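PDB 5GJO: Lysine/ornithine decarboxylase from Selenomonas ruminantium, which decarboxylates L-lysine and L-ornithine with similar efficiency to give cadaverine and putrescine, using pyridoxal 5'-phosphate as cofactor. Local coordinates for residues 25-37 / 57-69. The protein carries 2 engineered substitutions. Residues are numbered along the deposited sequence; the frame is centred on the assembly and turned at random.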
loop_
_atom_site.group_PDB
_atom_site.type_symbol
_atom_site.label_atom_id
_atom_site.label_comp_id
_atom_site.label_asym_id
_atom_site.label_seq_id
_atom_site.Cartn_x
_atom_site.Cartn_y
_atom_site.Cartn_z
ATOM N N VAL A 25 14.436 -12.079 3.887
ATOM C CA VAL A 25 15.098 -13.051 4.743
ATOM C C VAL A 25 15.244 -12.428 6.144
ATOM O O VAL A 25 15.853 -11.311 6.279
ATOM C CB VAL A 25 16.491 -13.447 4.214
ATOM C CG1 VAL A 25 17.175 -14.411 5.151
ATOM C CG2 VAL A 25 16.439 -13.960 2.765
ATOM N N ALA A 26 14.622 -13.021 7.136
ATOM C CA ALA A 26 14.623 -12.595 8.513
ATOM C C ALA A 26 15.495 -13.427 9.405
ATOM O O ALA A 26 15.352 -14.698 9.424
ATOM C CB ALA A 26 13.223 -12.625 9.081
ATOM N N SER A 27 16.320 -12.756 10.218
ATOM C CA SER A 27 17.181 -13.463 11.187
ATOM C C SER A 27 16.580 -13.398 12.594
ATOM O O SER A 27 16.485 -12.347 13.209
ATOM C CB SER A 27 18.588 -12.910 11.183
ATOM O OG SER A 27 19.329 -13.319 12.357
ATOM N N LEU A 28 16.113 -14.540 13.060
ATOM C CA LEU A 28 15.549 -14.632 14.423
ATOM C C LEU A 28 16.626 -14.307 15.424
ATOM O O LEU A 28 16.354 -13.700 16.479
ATOM C CB LEU A 28 15.001 -16.029 14.656
ATOM C CG LEU A 28 13.780 -16.388 13.851
ATOM C CD1 LEU A 28 13.307 -17.812 14.166
ATOM C CD2 LEU A 28 12.587 -15.418 13.916
ATOM N N ASP A 29 17.858 -14.771 15.180
ATOM C CA ASP A 29 18.943 -14.488 16.119
ATOM C C ASP A 29 19.173 -12.970 16.254
ATOM O O ASP A 29 19.443 -12.483 17.360
ATOM C CB ASP A 29 20.250 -15.141 15.764
ATOM C CG ASP A 29 20.271 -16.674 16.013
ATOM O OD1 ASP A 29 19.234 -17.267 16.404
ATOM O OD2 ASP A 29 21.348 -17.236 15.664
ATOM N N LYS A 30 18.991 -12.224 15.156
ATOM C CA LYS A 30 19.219 -10.770 15.243
ATOM C C LYS A 30 18.003 -10.147 15.966
ATOM O O LYS A 30 18.239 -9.188 16.774
ATOM C CB LYS A 30 19.347 -10.096 13.863
ATOM C CG LYS A 30 19.594 -8.582 13.902
ATOM C CD LYS A 30 20.836 -8.118 14.666
ATOM C CE LYS A 30 20.823 -6.604 14.671
ATOM N NZ LYS A 30 21.680 -6.080 15.719
ATOM N N VAL A 31 16.791 -10.654 15.745
ATOM C CA VAL A 31 15.633 -10.152 16.551
ATOM C C VAL A 31 15.908 -10.370 18.044
ATOM O O VAL A 31 15.747 -9.492 18.897
ATOM C CB VAL A 31 14.302 -10.756 16.132
ATOM C CG1 VAL A 31 13.196 -10.322 17.073
ATOM C CG2 VAL A 31 13.996 -10.313 14.673
ATOM N N GLU A 32 16.392 -11.570 18.373
ATOM C CA GLU A 32 16.716 -11.836 19.766
ATOM C C GLU A 32 17.784 -10.948 20.323
ATOM O O GLU A 32 17.627 -10.469 21.477
ATOM C CB GLU A 32 17.036 -13.370 19.906
ATOM C CG GLU A 32 17.485 -13.769 21.302
ATOM C CD GLU A 32 17.522 -15.323 21.511
ATOM O OE1 GLU A 32 17.310 -16.081 20.588
ATOM O OE2 GLU A 32 17.927 -15.776 22.585
ATOM N N GLU A 33 18.878 -10.711 19.560
ATOM C CA GLU A 33 19.899 -9.823 19.961
ATOM C C GLU A 33 19.353 -8.408 20.235
ATOM O O GLU A 33 19.775 -7.715 21.226
ATOM C CB GLU A 33 21.002 -9.767 18.927
ATOM C CG GLU A 33 22.114 -8.802 19.192
ATOM C CD GLU A 33 23.132 -8.831 18.023
ATOM O OE1 GLU A 33 23.858 -9.832 17.977
ATOM O OE2 GLU A 33 23.192 -7.882 17.174
ATOM N N ASN A 34 18.477 -7.955 19.330
ATOM C CA ASN A 34 17.844 -6.641 19.552
ATOM C C ASN A 34 16.982 -6.596 20.842
ATOM O O ASN A 34 17.005 -5.578 21.579
ATOM C CB ASN A 34 16.976 -6.246 18.348
ATOM C CG ASN A 34 17.806 -5.913 17.124
ATOM O OD1 ASN A 34 18.999 -5.588 17.236
ATOM N ND2 ASN A 34 17.133 -5.840 15.956
ATOM N N TYR A 35 16.234 -7.651 21.127
ATOM C CA TYR A 35 15.441 -7.706 22.327
ATOM C C TYR A 35 16.376 -7.665 23.528
ATOM O O TYR A 35 16.173 -6.918 24.477
ATOM C CB TYR A 35 14.580 -8.996 22.328
ATOM C CG TYR A 35 13.629 -9.065 23.470
ATOM C CD1 TYR A 35 12.362 -8.466 23.395
ATOM C CD2 TYR A 35 14.015 -9.645 24.662
ATOM C CE1 TYR A 35 11.485 -8.543 24.449
ATOM C CE2 TYR A 35 13.148 -9.719 25.743
ATOM C CZ TYR A 35 11.888 -9.160 25.645
ATOM O OH TYR A 35 10.966 -9.205 26.685
ATOM N N GLN A 36 17.399 -8.482 23.525
ATOM C CA GLN A 36 18.319 -8.502 24.674
ATOM C C GLN A 36 19.071 -7.212 24.882
ATOM O O GLN A 36 19.305 -6.843 26.022
ATOM C CB GLN A 36 19.301 -9.671 24.601
ATOM C CG GLN A 36 18.565 -11.018 24.736
ATOM C CD GLN A 36 17.616 -11.209 25.987
ATOM O OE1 GLN A 36 17.706 -10.525 27.044
ATOM N NE2 GLN A 36 16.678 -12.139 25.843
ATOM N N PHE A 37 19.480 -6.545 23.818
ATOM C CA PHE A 37 20.125 -5.266 23.927
ATOM C C PHE A 37 19.189 -4.262 24.645
ATOM O O PHE A 37 19.638 -3.494 25.465
ATOM C CB PHE A 37 20.462 -4.762 22.532
ATOM C CG PHE A 37 21.160 -3.436 22.456
ATOM C CD1 PHE A 37 20.434 -2.282 22.388
ATOM C CD2 PHE A 37 22.547 -3.369 22.328
ATOM C CE1 PHE A 37 21.062 -1.048 22.249
ATOM C CE2 PHE A 37 23.184 -2.140 22.143
ATOM C CZ PHE A 37 22.428 -0.978 22.106
ATOM N N PRO A 57 5.101 -14.485 11.767
ATOM C CA PRO A 57 4.690 -15.374 12.892
ATOM C C PRO A 57 5.855 -15.942 13.666
ATOM O O PRO A 57 5.793 -16.033 14.888
ATOM C CB PRO A 57 3.878 -16.485 12.197
ATOM C CG PRO A 57 3.485 -15.948 10.908
ATOM C CD PRO A 57 4.365 -14.764 10.527
ATOM N N GLU A 58 6.935 -16.358 12.981
ATOM C CA GLU A 58 8.052 -16.896 13.718
ATOM C C GLU A 58 8.732 -15.866 14.601
ATOM O O GLU A 58 9.331 -16.203 15.650
ATOM C CB GLU A 58 9.115 -17.505 12.800
ATOM C CG GLU A 58 8.590 -18.723 12.009
ATOM C CD GLU A 58 7.782 -18.374 10.759
ATOM O OE1 GLU A 58 7.449 -17.207 10.430
ATOM O OE2 GLU A 58 7.418 -19.325 10.033
ATOM N N ILE A 59 8.657 -14.605 14.187
ATOM C CA ILE A 59 9.189 -13.496 15.021
ATOM C C ILE A 59 8.370 -13.326 16.284
ATOM O O ILE A 59 8.939 -13.211 17.395
ATOM C CB ILE A 59 9.317 -12.189 14.195
ATOM C CG1 ILE A 59 10.405 -12.378 13.104
ATOM C CG2 ILE A 59 9.572 -10.991 15.134
ATOM C CD1 ILE A 59 10.665 -11.169 12.272
ATOM N N LEU A 60 7.054 -13.380 16.104
ATOM C CA LEU A 60 6.135 -13.234 17.227
ATOM C C LEU A 60 6.320 -14.388 18.221
ATOM O O LEU A 60 6.381 -14.156 19.421
ATOM C CB LEU A 60 4.696 -13.156 16.795
ATOM C CG LEU A 60 4.429 -12.022 15.790
ATOM C CD1 LEU A 60 2.984 -12.115 15.306
ATOM C CD2 LEU A 60 4.716 -10.620 16.394
ATOM N N SER A 61 6.476 -15.607 17.707
ATOM C CA SER A 61 6.685 -16.727 18.604
ATOM C C SER A 61 7.993 -16.628 19.323
ATOM O O SER A 61 8.090 -17.005 20.522
ATOM C CB SER A 61 6.538 -18.071 17.805
ATOM O OG SER A 61 5.264 -18.186 17.230
ATOM N N LEU A 62 9.071 -16.238 18.618
ATOM C CA LEU A 62 10.314 -16.007 19.250
ATOM C C LEU A 62 10.182 -15.022 20.452
ATOM O O LEU A 62 10.651 -15.274 21.630
ATOM C CB LEU A 62 11.371 -15.522 18.220
ATOM C CG LEU A 62 12.607 -14.887 18.854
ATOM C CD1 LEU A 62 13.425 -16.047 19.445
ATOM C CD2 LEU A 62 13.473 -14.097 17.885
ATOM N N LEU A 63 9.617 -13.843 20.151
ATOM C CA LEU A 63 9.436 -12.853 21.140
ATOM C C LEU A 63 8.565 -13.306 22.319
ATOM O O LEU A 63 8.961 -13.001 23.467
ATOM C CB LEU A 63 8.861 -11.514 20.555
ATOM C CG LEU A 63 9.898 -10.795 19.662
ATOM C CD1 LEU A 63 9.202 -9.756 18.791
ATOM C CD2 LEU A 63 10.971 -10.149 20.502
ATOM N N ALA A 64 7.449 -14.006 22.042
ATOM C CA ALA A 64 6.622 -14.558 23.115
ATOM C C ALA A 64 7.491 -15.462 24.051
ATOM O O ALA A 64 7.448 -15.365 25.282
ATOM C CB ALA A 64 5.438 -15.289 22.586
ATOM N N GLY A 65 8.350 -16.255 23.443
ATOM C CA GLY A 65 9.173 -17.196 24.183
ATOM C C GLY A 65 10.260 -16.534 24.932
ATOM O O GLY A 65 10.778 -17.120 25.912
ATOM N N LEU A 66 10.669 -15.318 24.557
ATOM C CA LEU A 66 11.562 -14.560 25.334
ATOM C C LEU A 66 10.891 -13.773 26.502
ATOM O O LEU A 66 11.581 -13.167 27.257
ATOM C CB LEU A 66 12.367 -13.551 24.498
ATOM C CG LEU A 66 13.273 -14.105 23.392
ATOM C CD1 LEU A 66 13.593 -13.022 22.381
ATOM C CD2 LEU A 66 14.547 -14.780 23.934
ATOM N N GLY A 67 9.595 -13.854 26.631
ATOM C CA GLY A 67 8.880 -13.142 27.658
ATOM C C GLY A 67 8.303 -11.798 27.213
ATOM O O GLY A 67 7.812 -11.039 28.058
ATOM N N SER A 68 8.311 -11.480 25.921
ATOM C CA SER A 68 7.813 -10.160 25.481
ATOM C C SER A 68 6.341 -10.124 25.647
ATOM O O SER A 68 5.661 -11.135 25.431
ATOM C CB SER A 68 8.161 -9.965 23.992
ATOM O OG SER A 68 7.808 -8.644 23.521
ATOM N N HIS A 69 5.796 -8.924 25.906
ATOM C CA HIS A 69 4.401 -8.687 25.675
ATOM C C HIS A 69 4.187 -8.087 24.266
ATOM O O HIS A 69 5.152 -7.982 23.457
ATOM C CB HIS A 69 3.840 -7.689 26.725
ATOM C CG HIS A 69 3.821 -8.197 28.140
ATOM N ND1 HIS A 69 4.935 -8.696 28.785
ATOM C CD2 HIS A 69 2.796 -8.310 29.027
ATOM C CE1 HIS A 69 4.615 -9.079 30.013
ATOM N NE2 HIS A 69 3.319 -8.844 30.187
HETATM O O HOH W 1 11.367 -10.771 28.599
HETATM O O HOH W 2 14.341 -13.078 27.711
#
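On the outside of the PLP-binding TIM barrel, helices 28-41 and 57-65 pack together through Leu28, Val31, Tyr35, Leu62 and the following Leu66. The axes of 28-37 and 57-65 run in the same general sense, 40° apart, and come within 10.2 Å. Leu62 points its CD2 branch at the first turn of the other helix, 3.9 Å from Val31 CB. Leu28 CD2 reaches Ile59 CG1 at 3.8 Å. In the barrel, helix 57-65 links strands 45-50 and 69-72; helix 28-41 precedes the first of these strands. With chi1 at -174°, the Tyr35 ring is carried out from its helix to Leu63, Leu66 and Ser68. Leu66 CB lies over one face. Leu63 CD2 approaches obliquely, 3.6 Å from Tyr35 CD1, and Ser68 CB is equally close to Tyr35 CE1. Helix 57-65 ends in a Schellman motif at Gly67. There a water at the ring edge, in plane, is a short 2.5 Å from Tyr35 OH and donates to Leu66 O. A second water donates to the same carbonyl and accepts from Gln36 NE2. An alanine in place of Tyr35 is likely to leave Leu63, Leu66 and Ser68 without their shared ring and the first water without its hydroxyl partner.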